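Local coordinates for protein Non-ribosomal peptide synthetase (Streptomyces halstedii, PDB 3WV4) that is a non-ribosomal peptide synthetase whose modelled part belongs to the AMP-binding enzyme family of the ANL clan, at residues K130-I138 against R156-P164. Residues are numbered along the deposited sequence; the frame is centred on the assembly and turned at random.
Sequences KPFHLRSVI and RLRDVTDLP
Val-160 and Arg-135 bring the two segments closest, with their CA atoms 5.0 Å apart. Helix 131-138 and helix 156-160 cross at -60°, and their axes approach to 9.2 Å. The chain then runs on through 161-164 past Ile-138. Val-160 is a knob in a hole made by Pro-131, Leu-134, Arg-135 and Ile-138. Its two methyls divide the work. Val-160 CG1, anti to the carbonyl carbon (chi1 -50°), lies 3.6 Å from Pro-131 O. Val-160 CG2 reaches Leu-134 CB at 3.9 Å. Arg-135 lies on the exposed side. Its chain bends at chi3 (27°), and Val-160 lies off-centre over one guanidinium face. Asp-159 O approaches Arg-135 NH2 obliquely at 3.5 Å, not as a hydrogen bond. Deeper in, the CD1 methyls of Leu-134 and Leu-157 meet, and both side chains touch Gln-101 of the parallel sheet. The Ile-138 and Thr-161 side chains cross at about a right angle, and Ile-138 CG2 also meets Leu-163 CD1. Thr-161 OG1 accepts from Leu-163 N (3.1 Å), an ST turn that shapes this loop before strand 165-167. Van der Waals packing of mainly aliphatic groups thus joins helices 131-141 and 151-160 beside the parallel sheet, leaving the charged groups of Arg-135 and Asp-159 on the exposed side.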
loop_
_atom_site.group_PDB
_atom_site.type_symbol
_atom_site.label_atom_id
_atom_site.label_comp_id
_atom_site.label_asym_id
_atom_site.label_seq_id
_atom_site.Cartn_x
_atom_site.Cartn_y
_atom_site.Cartn_z
ATOM N N LYS A 130 20.725 1.013 -5.621
ATOM C CA LYS A 130 22.136 1.299 -5.846
ATOM C C LYS A 130 22.538 2.637 -5.306
ATOM O O LYS A 130 21.755 3.565 -5.264
ATOM C CB LYS A 130 22.438 1.308 -7.344
ATOM C CG LYS A 130 22.157 -0.031 -8.027
ATOM C CD LYS A 130 22.914 -0.189 -9.348
ATOM C CE LYS A 130 24.417 -0.322 -9.172
ATOM N NZ LYS A 130 24.749 -1.468 -8.296
ATOM N N PRO A 131 23.798 2.761 -4.932
ATOM C CA PRO A 131 24.178 3.981 -4.244
ATOM C C PRO A 131 23.686 5.270 -4.879
ATOM O O PRO A 131 23.067 6.076 -4.196
ATOM C CB PRO A 131 25.709 3.916 -4.250
ATOM C CG PRO A 131 26.003 2.438 -4.193
ATOM C CD PRO A 131 24.860 1.737 -4.888
ATOM N N PHE A 132 23.949 5.499 -6.166
ATOM C CA PHE A 132 23.602 6.823 -6.713
ATOM C C PHE A 132 22.061 7.011 -6.777
ATOM O O PHE A 132 21.548 8.135 -6.803
ATOM C CB PHE A 132 24.171 7.046 -8.095
ATOM C CG PHE A 132 23.276 6.561 -9.185
ATOM C CD1 PHE A 132 22.579 7.473 -9.956
ATOM C CD2 PHE A 132 23.122 5.203 -9.420
ATOM C CE1 PHE A 132 21.764 7.040 -10.966
ATOM C CE2 PHE A 132 22.330 4.760 -10.445
ATOM C CZ PHE A 132 21.635 5.673 -11.207
ATOM N N HIS A 133 21.351 5.900 -6.860
ATOM C CA HIS A 133 19.903 5.933 -6.908
ATOM C C HIS A 133 19.378 6.403 -5.541
ATOM O O HIS A 133 18.517 7.319 -5.453
ATOM C CB HIS A 133 19.393 4.548 -7.295
ATOM C CG HIS A 133 17.944 4.522 -7.601
ATOM N ND1 HIS A 133 17.248 3.355 -7.760
ATOM C CD2 HIS A 133 17.052 5.525 -7.750
ATOM C CE1 HIS A 133 15.977 3.634 -8.000
ATOM N NE2 HIS A 133 15.831 4.946 -7.989
ATOM N N LEU A 134 19.944 5.807 -4.484
ATOM C CA LEU A 134 19.698 6.244 -3.098
ATOM C C LEU A 134 19.992 7.714 -2.890
ATOM O O LEU A 134 19.143 8.448 -2.402
ATOM C CB LEU A 134 20.516 5.398 -2.123
ATOM C CG LEU A 134 19.846 4.025 -1.985
ATOM C CD1 LEU A 134 20.808 2.969 -1.454
ATOM C CD2 LEU A 134 18.630 4.133 -1.075
ATOM N N ARG A 135 21.169 8.172 -3.319
ATOM C CA ARG A 135 21.499 9.577 -3.112
ATOM C C ARG A 135 20.471 10.501 -3.742
ATOM O O ARG A 135 20.119 11.503 -3.144
ATOM C CB ARG A 135 22.939 9.969 -3.570
ATOM C CG ARG A 135 23.209 9.980 -5.050
ATOM C CD ARG A 135 24.539 10.707 -5.352
ATOM N NE ARG A 135 25.453 10.633 -4.206
ATOM C CZ ARG A 135 26.387 9.696 -4.031
ATOM N NH1 ARG A 135 26.576 8.727 -4.931
ATOM N NH2 ARG A 135 27.161 9.760 -2.957
ATOM N N SER A 136 20.047 10.205 -4.969
ATOM C CA SER A 136 19.086 11.047 -5.705
ATOM C C SER A 136 17.722 11.088 -4.995
ATOM O O SER A 136 17.145 12.149 -4.780
ATOM C CB SER A 136 18.917 10.493 -7.133
ATOM O OG SER A 136 17.855 11.133 -7.803
ATOM N N VAL A 137 17.235 9.914 -4.625
ATOM C CA VAL A 137 15.898 9.775 -4.032
ATOM C C VAL A 137 15.898 10.419 -2.640
ATOM O O VAL A 137 15.028 11.242 -2.324
ATOM C CB VAL A 137 15.469 8.289 -3.999
ATOM C CG1 VAL A 137 14.213 8.084 -3.163
ATOM C CG2 VAL A 137 15.207 7.802 -5.416
ATOM N N ILE A 138 16.930 10.132 -1.853
ATOM C CA ILE A 138 17.028 10.690 -0.518
ATOM C C ILE A 138 17.091 12.199 -0.540
ATOM O O ILE A 138 16.355 12.857 0.191
ATOM C CB ILE A 138 18.222 10.097 0.240
ATOM C CG1 ILE A 138 17.923 8.618 0.479
ATOM C CG2 ILE A 138 18.499 10.858 1.537
ATOM C CD1 ILE A 138 18.953 7.883 1.288
ATOM N N ARG A 156 26.248 1.598 4.212
ATOM C CA ARG A 156 26.015 1.923 2.809
ATOM C C ARG A 156 25.252 3.252 2.667
ATOM O O ARG A 156 25.616 4.099 1.841
ATOM C CB ARG A 156 25.337 0.772 2.084
ATOM C CG ARG A 156 26.258 -0.440 1.902
ATOM C CD ARG A 156 25.723 -1.433 0.864
ATOM N NE ARG A 156 24.268 -1.670 0.972
ATOM C CZ ARG A 156 23.674 -2.575 1.766
ATOM N NH1 ARG A 156 24.388 -3.385 2.550
ATOM N NH2 ARG A 156 22.341 -2.668 1.780
ATOM N N LEU A 157 24.244 3.478 3.507
ATOM C CA LEU A 157 23.485 4.727 3.419
ATOM C C LEU A 157 24.272 5.949 3.798
ATOM O O LEU A 157 24.016 7.015 3.246
ATOM C CB LEU A 157 22.185 4.679 4.246
ATOM C CG LEU A 157 20.977 4.001 3.594
ATOM C CD1 LEU A 157 21.339 2.817 2.717
ATOM C CD2 LEU A 157 19.975 3.588 4.663
ATOM N N ARG A 158 25.217 5.809 4.726
ATOM C CA ARG A 158 26.066 6.938 5.122
ATOM C C ARG A 158 27.006 7.382 3.998
ATOM O O ARG A 158 27.415 8.523 3.963
ATOM C CB ARG A 158 26.872 6.643 6.406
ATOM C CG ARG A 158 26.047 6.717 7.690
ATOM C CD ARG A 158 26.696 5.974 8.862
ATOM N NE ARG A 158 25.766 5.823 9.988
ATOM C CZ ARG A 158 25.580 4.703 10.687
ATOM N NH1 ARG A 158 26.246 3.587 10.413
ATOM N NH2 ARG A 158 24.696 4.679 11.658
ATOM N N ASP A 159 27.337 6.505 3.073
ATOM C CA ASP A 159 28.150 6.920 1.916
ATOM C C ASP A 159 27.357 7.904 1.035
ATOM O O ASP A 159 27.955 8.703 0.301
ATOM C CB ASP A 159 28.573 5.727 1.036
ATOM C CG ASP A 159 29.366 4.656 1.798
ATOM O OD1 ASP A 159 30.094 4.996 2.763
ATOM O OD2 ASP A 159 29.248 3.461 1.420
ATOM N N VAL A 160 26.018 7.868 1.119
ATOM C CA VAL A 160 25.215 8.600 0.147
ATOM C C VAL A 160 24.448 9.760 0.732
ATOM O O VAL A 160 23.796 10.467 -0.000
ATOM C CB VAL A 160 24.279 7.682 -0.668
ATOM C CG1 VAL A 160 25.042 6.500 -1.245
ATOM C CG2 VAL A 160 23.089 7.195 0.160
ATOM N N THR A 161 24.523 9.964 2.042
ATOM C CA THR A 161 23.895 11.115 2.666
ATOM C C THR A 161 24.725 11.472 3.883
ATOM O O THR A 161 25.447 10.644 4.426
ATOM C CB THR A 161 22.388 10.854 3.068
ATOM O OG1 THR A 161 21.792 12.054 3.607
ATOM C CG2 THR A 161 22.279 9.784 4.152
ATOM N N ASP A 162 24.620 12.728 4.294
ATOM C CA ASP A 162 25.218 13.211 5.520
ATOM C C ASP A 162 24.206 13.252 6.650
ATOM O O ASP A 162 24.558 13.555 7.790
ATOM C CB ASP A 162 25.794 14.613 5.272
ATOM C CG ASP A 162 26.862 14.616 4.156
ATOM O OD1 ASP A 162 27.502 13.552 3.927
ATOM O OD2 ASP A 162 27.020 15.661 3.477
ATOM N N LEU A 163 22.937 12.993 6.346
ATOM C CA LEU A 163 21.927 12.972 7.405
ATOM C C LEU A 163 22.202 11.790 8.318
ATOM O O LEU A 163 22.808 10.797 7.895
ATOM C CB LEU A 163 20.515 12.874 6.828
ATOM C CG LEU A 163 20.172 14.062 5.897
ATOM C CD1 LEU A 163 19.070 13.659 4.911
ATOM C CD2 LEU A 163 19.841 15.363 6.624
ATOM N N PRO A 164 21.743 11.888 9.567
ATOM C CA PRO A 164 21.768 10.757 10.500
ATOM C C PRO A 164 21.032 9.523 9.997
ATOM O O PRO A 164 19.905 9.614 9.562
ATOM C CB PRO A 164 21.077 11.305 11.756
ATOM C CG PRO A 164 21.093 12.765 11.603
ATOM C CD PRO A 164 21.050 13.043 10.138
#